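Cyanuric acid amidohydrolase (Azorhizobium caulinodans, PDB 4NQ3) hydrolyses cyanuric acid, opening its s-triazine ring to carboxybiuret, which decarboxylates to biuret, in the breakdown of herbicides such as atrazine. Local coordinates at residues L117-L122 with A162-E167; S220-C225 with I251-M256; E287-G292 with K297-L302. One frame throughout, in Å; residues are numbered along the deposited sequence.

Interaction 1 of 3, residues L117-L122 with A162-E167; sequences LPFEAL and AMRVKE. With SO4 (sulfate ion), chain H.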
loop_
_atom_site.group_PDB
_atom_site.type_symbol
_atom_site.label_atom_id
_atom_site.label_comp_id
_atom_site.label_asym_id
_atom_site.label_seq_id
_atom_site.Cartn_x
_atom_site.Cartn_y
_atom_site.Cartn_z
ATOM N N LEU A 117 -18.705 -24.520 1.761
ATOM C CA LEU A 117 -19.170 -24.092 0.448
ATOM C C LEU A 117 -18.206 -24.546 -0.629
ATOM O O LEU A 117 -17.056 -24.081 -0.649
ATOM C CB LEU A 117 -19.291 -22.569 0.403
ATOM C CG LEU A 117 -19.605 -21.964 -0.960
ATOM C CD1 LEU A 117 -21.030 -22.275 -1.360
ATOM C CD2 LEU A 117 -19.326 -20.464 -0.974
ATOM N N PRO A 118 -18.668 -25.430 -1.537
ATOM C CA PRO A 118 -17.888 -25.877 -2.707
ATOM C C PRO A 118 -17.347 -24.679 -3.476
ATOM O O PRO A 118 -18.104 -23.742 -3.713
ATOM C CB PRO A 118 -18.900 -26.646 -3.546
ATOM C CG PRO A 118 -19.994 -27.024 -2.588
ATOM C CD PRO A 118 -20.051 -25.933 -1.562
ATOM N N PHE A 119 -16.065 -24.685 -3.820
ATOM C CA PHE A 119 -15.444 -23.517 -4.445
ATOM C C PHE A 119 -16.141 -23.117 -5.740
ATOM O O PHE A 119 -16.084 -21.960 -6.165
ATOM C CB PHE A 119 -13.966 -23.786 -4.715
ATOM C CG PHE A 119 -13.122 -23.833 -3.478
ATOM C CD1 PHE A 119 -13.485 -23.122 -2.351
ATOM C CD2 PHE A 119 -11.986 -24.633 -3.429
ATOM C CE1 PHE A 119 -12.702 -23.170 -1.205
ATOM C CE2 PHE A 119 -11.202 -24.702 -2.281
ATOM C CZ PHE A 119 -11.561 -23.977 -1.171
ATOM N N GLU A 120 -16.806 -24.072 -6.373
ATOM C CA GLU A 120 -17.452 -23.795 -7.651
ATOM C C GLU A 120 -18.881 -23.307 -7.453
ATOM O O GLU A 120 -19.590 -23.035 -8.428
ATOM C CB GLU A 120 -17.416 -25.027 -8.544
ATOM C CG GLU A 120 -18.087 -26.241 -7.949
ATOM C CD GLU A 120 -17.173 -27.029 -7.022
ATOM O OE1 GLU A 120 -17.367 -28.261 -6.903
ATOM O OE2 GLU A 120 -16.243 -26.420 -6.433
ATOM N N ALA A 121 -19.308 -23.231 -6.194
ATOM C CA ALA A 121 -20.609 -22.660 -5.874
ATOM C C ALA A 121 -20.501 -21.169 -5.510
ATOM O O ALA A 121 -21.469 -20.429 -5.608
ATOM C CB ALA A 121 -21.253 -23.427 -4.759
ATOM N N LEU A 122 -19.313 -20.735 -5.109
ATOM C CA LEU A 122 -19.107 -19.358 -4.656
ATOM C C LEU A 122 -19.447 -18.403 -5.787
ATOM O O LEU A 122 -19.069 -18.626 -6.929
ATOM C CB LEU A 122 -17.660 -19.161 -4.166
ATOM C CG LEU A 122 -17.242 -17.776 -3.658
ATOM C CD1 LEU A 122 -16.326 -17.877 -2.432
ATOM C CD2 LEU A 122 -16.560 -16.977 -4.770
ATOM N N ALA A 162 -5.520 -18.093 -4.857
ATOM C CA ALA A 162 -4.943 -18.767 -6.011
ATOM C C ALA A 162 -4.952 -20.286 -5.793
ATOM O O ALA A 162 -5.382 -21.042 -6.676
ATOM C CB ALA A 162 -3.527 -18.257 -6.273
HETATM N N MSE A 163 -4.514 -20.717 -4.605
HETATM C CA MSE A 163 -4.407 -22.141 -4.292
HETATM C C MSE A 163 -5.773 -22.835 -4.436
HETATM O O MSE A 163 -5.878 -23.922 -5.007
HETATM C CB MSE A 163 -3.847 -22.342 -2.883
HETATM C CG MSE A 163 -3.393 -23.767 -2.560
HETATM SE SE MSE A 163 -2.192 -23.760 -1.025
HETATM C CE MSE A 163 -1.182 -25.416 -1.281
ATOM N N ARG A 164 -6.819 -22.180 -3.951
ATOM C CA ARG A 164 -8.151 -22.754 -3.958
ATOM C C ARG A 164 -8.716 -22.881 -5.385
ATOM O O ARG A 164 -9.417 -23.843 -5.714
ATOM C CB ARG A 164 -9.066 -21.896 -3.088
ATOM C CG ARG A 164 -8.763 -22.007 -1.633
ATOM C CD ARG A 164 -9.717 -21.204 -0.796
ATOM N NE ARG A 164 -9.151 -21.004 0.533
ATOM C CZ ARG A 164 -9.728 -20.325 1.522
ATOM N NH1 ARG A 164 -10.914 -19.747 1.371
ATOM N NH2 ARG A 164 -9.092 -20.205 2.666
ATOM N N VAL A 165 -8.422 -21.897 -6.222
ATOM C CA VAL A 165 -8.850 -21.941 -7.610
ATOM C C VAL A 165 -8.184 -23.112 -8.334
ATOM O O VAL A 165 -8.824 -23.827 -9.107
ATOM C CB VAL A 165 -8.527 -20.641 -8.342
ATOM C CG1 VAL A 165 -8.566 -20.863 -9.846
ATOM C CG2 VAL A 165 -9.480 -19.529 -7.898
ATOM N N LYS A 166 -6.885 -23.286 -8.105
ATOM C CA LYS A 166 -6.173 -24.370 -8.756
ATOM C C LYS A 166 -6.622 -25.718 -8.188
ATOM O O LYS A 166 -6.619 -26.717 -8.909
ATOM C CB LYS A 166 -4.652 -24.182 -8.632
ATOM C CG LYS A 166 -4.086 -23.039 -9.480
ATOM C CD LYS A 166 -4.366 -23.256 -10.976
ATOM C CE LYS A 166 -4.238 -21.955 -11.805
ATOM N NZ LYS A 166 -4.360 -22.136 -13.303
ATOM N N GLU A 167 -7.051 -25.753 -6.923
ATOM C CA GLU A 167 -7.592 -27.004 -6.365
ATOM C C GLU A 167 -8.855 -27.389 -7.104
ATOM O O GLU A 167 -9.036 -28.541 -7.476
ATOM C CB GLU A 167 -7.907 -26.900 -4.866
ATOM C CG GLU A 167 -6.676 -26.792 -3.953
ATOM C CD GLU A 167 -7.027 -26.709 -2.459
ATOM O OE1 GLU A 167 -8.022 -27.366 -2.048
ATOM O OE2 GLU A 167 -6.316 -25.976 -1.713
HETATM S S SO4 H . -5.268 -21.160 1.346
HETATM O O1 SO4 H . -5.037 -21.462 2.764
HETATM O O2 SO4 H . -4.066 -20.641 0.672
HETATM O O3 SO4 H . -6.322 -20.153 1.340
HETATM O O4 SO4 H . -5.738 -22.353 0.627
#
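Phe119 and Arg164 both set CG anti to their carbonyl carbons (chi1 -71° in each), which turns the phenyl ring toward helix 162-170 and sends the Arg164 chain out over the ring. From CG to NE that chain runs extended, crossing the phenylalanine at about a right angle, and its methylenes pass across one face. Arg164 CB makes a CH-pi contact, 3.9 Å from the centroid of the Phe119 ring and displaced toward the rim, while Arg164 CD is 3.4 Å from Phe119 CZ. Near the ring plane, at an edge, Glu167 OE1 lies 4.2 Å from Phe119 CE2. The guanidinium is nearly parallel to the phenyl ring, with NH1 bonded to Leu159 O and NH2 to Ile229 O. Arg164 NE and NH2 make weak hydrogen bonds, 3.1 Å each, to O3 of a sulfate probably from the crystallisation liquor. With an alanine replacing Arg164 only CB would remain over the ring, which is likely to leave that face less well packed and Leu159 O and Ile229 O without these donors. This is surface packing in the second repeating unit of the cyclic amide hydrolase fold, joining the loop after strand 106-113 to helix 162-170.

Interaction 2 of 3, residues S220-C225 with I251-M256; sequences SARASC and IAHGVM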
loop_
_atom_site.group_PDB
_atom_site.type_symbol
_atom_site.label_atom_id
_atom_site.label_comp_id
_atom_site.label_asym_id
_atom_site.label_seq_id
_atom_site.Cartn_x
_atom_site.Cartn_y
_atom_site.Cartn_z
ATOM N N SER A 220 -30.879 -6.092 -1.375
ATOM C CA SER A 220 -31.566 -6.153 -0.092
ATOM C C SER A 220 -31.285 -4.899 0.721
ATOM O O SER A 220 -30.164 -4.376 0.713
ATOM C CB SER A 220 -31.126 -7.388 0.701
ATOM O OG SER A 220 -31.376 -7.189 2.082
ATOM N N ALA A 221 -32.289 -4.427 1.443
ATOM C CA ALA A 221 -32.087 -3.308 2.357
ATOM C C ALA A 221 -31.560 -3.794 3.715
ATOM O O ALA A 221 -31.356 -2.996 4.633
ATOM C CB ALA A 221 -33.390 -2.537 2.541
ATOM N N ARG A 222 -31.338 -5.095 3.852
ATOM C CA ARG A 222 -30.976 -5.583 5.159
ATOM C C ARG A 222 -29.727 -6.447 5.180
ATOM O O ARG A 222 -29.161 -6.713 6.252
ATOM C CB ARG A 222 -32.165 -6.326 5.749
ATOM C CG ARG A 222 -33.082 -5.321 6.412
ATOM C CD ARG A 222 -34.505 -5.758 6.507
ATOM N NE ARG A 222 -35.127 -5.862 5.200
ATOM C CZ ARG A 222 -36.284 -6.472 5.010
ATOM N NH1 ARG A 222 -36.925 -6.980 6.049
ATOM N NH2 ARG A 222 -36.804 -6.574 3.798
ATOM N N ALA A 223 -29.262 -6.824 3.995
ATOM C CA ALA A 223 -28.071 -7.655 3.872
ATOM C C ALA A 223 -26.809 -6.913 4.300
ATOM O O ALA A 223 -26.593 -5.762 3.923
ATOM C CB ALA A 223 -27.924 -8.167 2.428
ATOM N N SER A 224 -25.983 -7.576 5.104
ATOM C CA SER A 224 -24.643 -7.078 5.363
ATOM C C SER A 224 -23.635 -8.229 5.297
ATOM O O SER A 224 -23.584 -9.068 6.175
ATOM C CB SER A 224 -24.581 -6.383 6.705
ATOM O OG SER A 224 -23.241 -6.065 7.019
ATOM N N CYS A 225 -22.841 -8.280 4.237
ATOM C CA CYS A 225 -21.951 -9.415 4.028
ATOM C C CYS A 225 -20.482 -9.061 4.117
ATOM O O CYS A 225 -20.044 -8.034 3.603
ATOM C CB CYS A 225 -22.257 -10.030 2.687
ATOM S SG CYS A 225 -24.000 -10.427 2.644
ATOM N N ILE A 251 -33.820 -2.122 17.684
ATOM C CA ILE A 251 -32.966 -1.913 16.526
ATOM C C ILE A 251 -33.790 -1.232 15.463
ATOM O O ILE A 251 -34.974 -1.520 15.315
ATOM C CB ILE A 251 -32.371 -3.247 15.993
ATOM C CG1 ILE A 251 -31.352 -2.997 14.882
ATOM C CG2 ILE A 251 -33.476 -4.205 15.531
ATOM C CD1 ILE A 251 -30.592 -4.246 14.454
ATOM N N ALA A 252 -33.173 -0.289 14.763
ATOM C CA ALA A 252 -33.793 0.380 13.629
ATOM C C ALA A 252 -32.772 0.345 12.509
ATOM O O ALA A 252 -31.586 0.142 12.776
ATOM C CB ALA A 252 -34.179 1.797 13.984
ATOM N N HIS A 253 -33.212 0.516 11.264
ATOM C CA HIS A 253 -32.287 0.478 10.126
ATOM C C HIS A 253 -32.773 1.353 8.992
ATOM O O HIS A 253 -33.947 1.712 8.935
ATOM C CB HIS A 253 -32.118 -0.942 9.586
ATOM C CG HIS A 253 -33.176 -1.323 8.601
ATOM N ND1 HIS A 253 -34.434 -1.744 8.984
ATOM C CD2 HIS A 253 -33.176 -1.320 7.244
ATOM C CE1 HIS A 253 -35.159 -1.997 7.906
ATOM N NE2 HIS A 253 -34.419 -1.747 6.837
ATOM N N GLY A 254 -31.877 1.613 8.044
ATOM C CA GLY A 254 -32.191 2.396 6.864
ATOM C C GLY A 254 -31.162 2.137 5.782
ATOM O O GLY A 254 -30.187 1.420 6.014
ATOM N N VAL A 255 -31.374 2.702 4.596
ATOM C CA VAL A 255 -30.433 2.505 3.507
ATOM C C VAL A 255 -29.781 3.803 3.094
ATOM O O VAL A 255 -30.453 4.724 2.693
ATOM C CB VAL A 255 -31.111 1.900 2.285
ATOM C CG1 VAL A 255 -30.104 1.744 1.146
ATOM C CG2 VAL A 255 -31.714 0.561 2.641
HETATM N N MSE A 256 -28.466 3.882 3.193
HETATM C CA MSE A 256 -27.761 5.031 2.668
HETATM C C MSE A 256 -27.805 5.019 1.143
HETATM O O MSE A 256 -27.384 4.043 0.511
HETATM C CB MSE A 256 -26.324 5.031 3.147
HETATM C CG MSE A 256 -26.177 5.140 4.644
HETATM SE SE MSE A 256 -24.269 5.057 5.129
HETATM C CE MSE A 256 -23.773 6.905 4.610
#
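His253 and Ala221 give up the most surface here, with Val255 next. The imidazole of His253 reaches from strand 249-256 to the turn that leads into strand 223-227, and it does so because its CG stands between the backbone N and the carbonyl carbon (chi1 85°). Arg222 lays its aliphatic part over one face of the ring: Arg222 CG is 4.1 Å from the His253 centroid in a CH-pi contact, 22° off the normal and shifted toward the NE2 rim. Guanidinium and imidazole planes are only 13° apart, but the charged end continues past the histidine to a salt bridge with Glu201. The carbonyl oxygen of Ala221 approaches the same ring obliquely, 3.6 Å from His253 CD2.

Two residues further along the strand, the CG2 branch of Val255 meets the methyl of Ala221, with 3.5 Å between Val255 CG2 and Ala221 CB. Ala221 sits in an ST turn: Ser220 OG accepts from Arg222 N at 2.7 Å and also from Ala223 N at 2.9 Å. The contact sets the turn before strand 223-227, an outermost strand of the second repeating unit's sheet within the chain, against strand 249-256, an outermost strand of the third's, with no hydrogen bond between the two segments. Beyond it, Val255 packs on Pro341, a magnesium ligand, and Cys225 N is hydrogen-bonded to Gln339, also a magnesium ligand. His253 ND1 is hydrogen-bonded to His151 ND1, on a steeply inclined ring of strand 150-157, which probably helps to fix the rotation of the imidazole.

Interaction 3 of 3, residues E287-G292 with K297-L302; sequences EPSRSG and KRHTML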
loop_
_atom_site.group_PDB
_atom_site.type_symbol
_atom_site.label_atom_id
_atom_site.label_comp_id
_atom_site.label_asym_id
_atom_site.label_seq_id
_atom_site.Cartn_x
_atom_site.Cartn_y
_atom_site.Cartn_z
ATOM N N GLU A 287 -19.702 1.318 0.307
ATOM C CA GLU A 287 -19.358 0.802 -1.005
ATOM C C GLU A 287 -18.909 1.902 -1.939
ATOM O O GLU A 287 -19.569 2.931 -2.044
ATOM C CB GLU A 287 -20.553 0.076 -1.607
ATOM C CG GLU A 287 -20.258 -0.560 -2.945
ATOM C CD GLU A 287 -21.482 -1.196 -3.576
ATOM O OE1 GLU A 287 -22.619 -0.698 -3.374
ATOM O OE2 GLU A 287 -21.299 -2.215 -4.271
ATOM N N PRO A 288 -17.784 1.693 -2.635
ATOM C CA PRO A 288 -17.454 2.665 -3.678
ATOM C C PRO A 288 -18.441 2.520 -4.831
ATOM O O PRO A 288 -18.723 1.405 -5.266
ATOM C CB PRO A 288 -16.028 2.279 -4.088
ATOM C CG PRO A 288 -15.918 0.841 -3.745
ATOM C CD PRO A 288 -16.772 0.631 -2.520
ATOM N N SER A 289 -18.981 3.629 -5.305
ATOM C CA SER A 289 -19.995 3.563 -6.343
ATOM C C SER A 289 -19.374 3.232 -7.695
ATOM O O SER A 289 -18.351 3.804 -8.069
ATOM C CB SER A 289 -20.761 4.881 -6.428
ATOM O OG SER A 289 -19.892 5.944 -6.763
ATOM N N ARG A 290 -20.000 2.320 -8.431
ATOM C CA ARG A 290 -19.426 1.829 -9.680
ATOM C C ARG A 290 -19.564 2.803 -10.834
ATOM O O ARG A 290 -18.960 2.600 -11.889
ATOM C CB ARG A 290 -20.070 0.506 -10.058
ATOM C CG ARG A 290 -19.619 -0.592 -9.158
ATOM C CD ARG A 290 -20.279 -1.911 -9.446
ATOM N NE ARG A 290 -19.781 -2.863 -8.473
ATOM C CZ ARG A 290 -20.342 -3.052 -7.285
ATOM N NH1 ARG A 290 -21.439 -2.366 -6.965
ATOM N NH2 ARG A 290 -19.816 -3.930 -6.429
ATOM N N SER A 291 -20.354 3.857 -10.627
ATOM C CA SER A 291 -20.480 4.947 -11.600
ATOM C C SER A 291 -19.203 5.754 -11.602
ATOM O O SER A 291 -18.953 6.540 -12.505
ATOM C CB SER A 291 -21.653 5.861 -11.269
ATOM O OG SER A 291 -21.485 6.478 -10.000
ATOM N N GLY A 292 -18.415 5.577 -10.548
ATOM C CA GLY A 292 -17.194 6.329 -10.369
ATOM C C GLY A 292 -17.468 7.730 -9.881
ATOM O O GLY A 292 -16.538 8.526 -9.746
ATOM N N LYS A 297 -19.906 14.102 -8.821
ATOM C CA LYS A 297 -18.481 14.417 -8.656
ATOM C C LYS A 297 -17.672 13.129 -8.714
ATOM O O LYS A 297 -18.027 12.162 -8.051
ATOM C CB LYS A 297 -18.241 15.127 -7.319
ATOM C CG LYS A 297 -19.174 16.309 -7.056
ATOM C CD LYS A 297 -18.991 17.445 -8.058
ATOM C CE LYS A 297 -19.995 18.577 -7.816
ATOM N NZ LYS A 297 -19.855 19.209 -6.461
ATOM N N ARG A 298 -16.606 13.093 -9.507
ATOM C CA ARG A 298 -15.861 11.846 -9.667
ATOM C C ARG A 298 -15.113 11.515 -8.393
ATOM O O ARG A 298 -14.769 12.406 -7.622
ATOM C CB ARG A 298 -14.885 11.903 -10.843
ATOM C CG ARG A 298 -13.472 12.386 -10.504
ATOM C CD ARG A 298 -12.643 12.637 -11.777
ATOM N NE ARG A 298 -11.531 11.702 -11.880
ATOM C CZ ARG A 298 -10.261 12.004 -11.610
ATOM N NH1 ARG A 298 -9.315 11.073 -11.726
ATOM N NH2 ARG A 298 -9.930 13.235 -11.234
ATOM N N HIS A 299 -14.928 10.225 -8.142
ATOM C CA HIS A 299 -14.082 9.788 -7.045
ATOM C C HIS A 299 -13.037 8.869 -7.638
ATOM O O HIS A 299 -13.186 8.424 -8.774
ATOM C CB HIS A 299 -14.897 9.079 -5.963
ATOM C CG HIS A 299 -15.485 7.778 -6.408
ATOM N ND1 HIS A 299 -14.709 6.686 -6.740
ATOM C CD2 HIS A 299 -16.771 7.393 -6.583
ATOM C CE1 HIS A 299 -15.494 5.682 -7.097
ATOM N NE2 HIS A 299 -16.749 6.085 -7.011
ATOM N N THR A 300 -12.004 8.547 -6.871
ATOM C CA THR A 300 -10.887 7.795 -7.423
ATOM C C THR A 300 -10.736 6.400 -6.822
ATOM O O THR A 300 -9.681 5.780 -6.969
ATOM C CB THR A 300 -9.561 8.537 -7.206
ATOM O OG1 THR A 300 -9.261 8.552 -5.808
ATOM C CG2 THR A 300 -9.632 9.976 -7.726
HETATM N N MSE A 301 -11.782 5.907 -6.154
HETATM C CA MSE A 301 -11.690 4.667 -5.374
HETATM C C MSE A 301 -11.521 3.424 -6.234
HETATM O O MSE A 301 -10.879 2.452 -5.810
HETATM C CB MSE A 301 -12.915 4.503 -4.485
HETATM C CG MSE A 301 -12.998 5.529 -3.396
HETATM SE SE MSE A 301 -14.517 5.244 -2.239
HETATM C CE MSE A 301 -15.963 5.956 -3.336
ATOM N N LEU A 302 -12.078 3.460 -7.443
ATOM C CA LEU A 302 -12.027 2.316 -8.342
ATOM C C LEU A 302 -10.778 2.288 -9.205
ATOM O O LEU A 302 -10.558 1.328 -9.933
ATOM C CB LEU A 302 -13.256 2.296 -9.249
ATOM C CG LEU A 302 -14.573 2.077 -8.514
ATOM C CD1 LEU A 302 -15.700 2.001 -9.498
ATOM C CD2 LEU A 302 -14.511 0.809 -7.659
#
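His299 grips the turn Ser289-Gly292 with the edge of its ring and with its backbone. His299 NE2 donates to Ser289 O at 3.0 Å, lying in the carbonyl plane on a lone pair, and also to Ser289 OG at 3.2 Å, a donor shared between two acceptors that both lie close to the imidazole plane. The backbone N of His299 donates to Gly292 O at 2.8 Å, nearly straight at 167°, and the same oxygen sits over one ring face. Met301 CE, the methyl of a selenomethionine, is centred over the opposite face and lies 3.8 Å from Pro288 CB. Leu302 completes the apolar side: its CD1 lies 3.7 Å from Arg290 CA, and its CD2 rests against Pro288 CB.

In the next shell, Gly292 N bonds to Ser289 O, closing a type I turn, and Ser289 OG is held by Arg293 O. Arg290 NH1 forms a salt bridge with Glu287 OE2 at 2.7 Å, meeting it from above the carboxylate plane, and a second with Asp342; Glu287 is a magnesium ligand. At the other edge of the imidazole, Met301 N donates to His299 ND1 at 3.1 Å. With NE2 giving a hydrogen and ND1 receiving one, His299 is probably neutral, its proton on NE2.

From the N terminus, interaction 1 comes first, closing a 39-residue excursion through helix 125-141 and strand 150-157 within the second repeating unit. Interaction 2 follows, spanning 25 residues that include strand 235-242, and carries the chain from the second unit to the third. Interaction 3 closes the short hairpin of strands 293-294 and 297-298, beyond strand 281-286. The three lie in series, neither nesting nor crossing, and none touches another within the chain; interactions 2 and 3 come nearest, about 8 Å between closest atoms. Between subunits the outer two do meet: Ala162 of interaction 1 packs on Leu302, from interaction 3, of a neighbouring subunit in the tetramer.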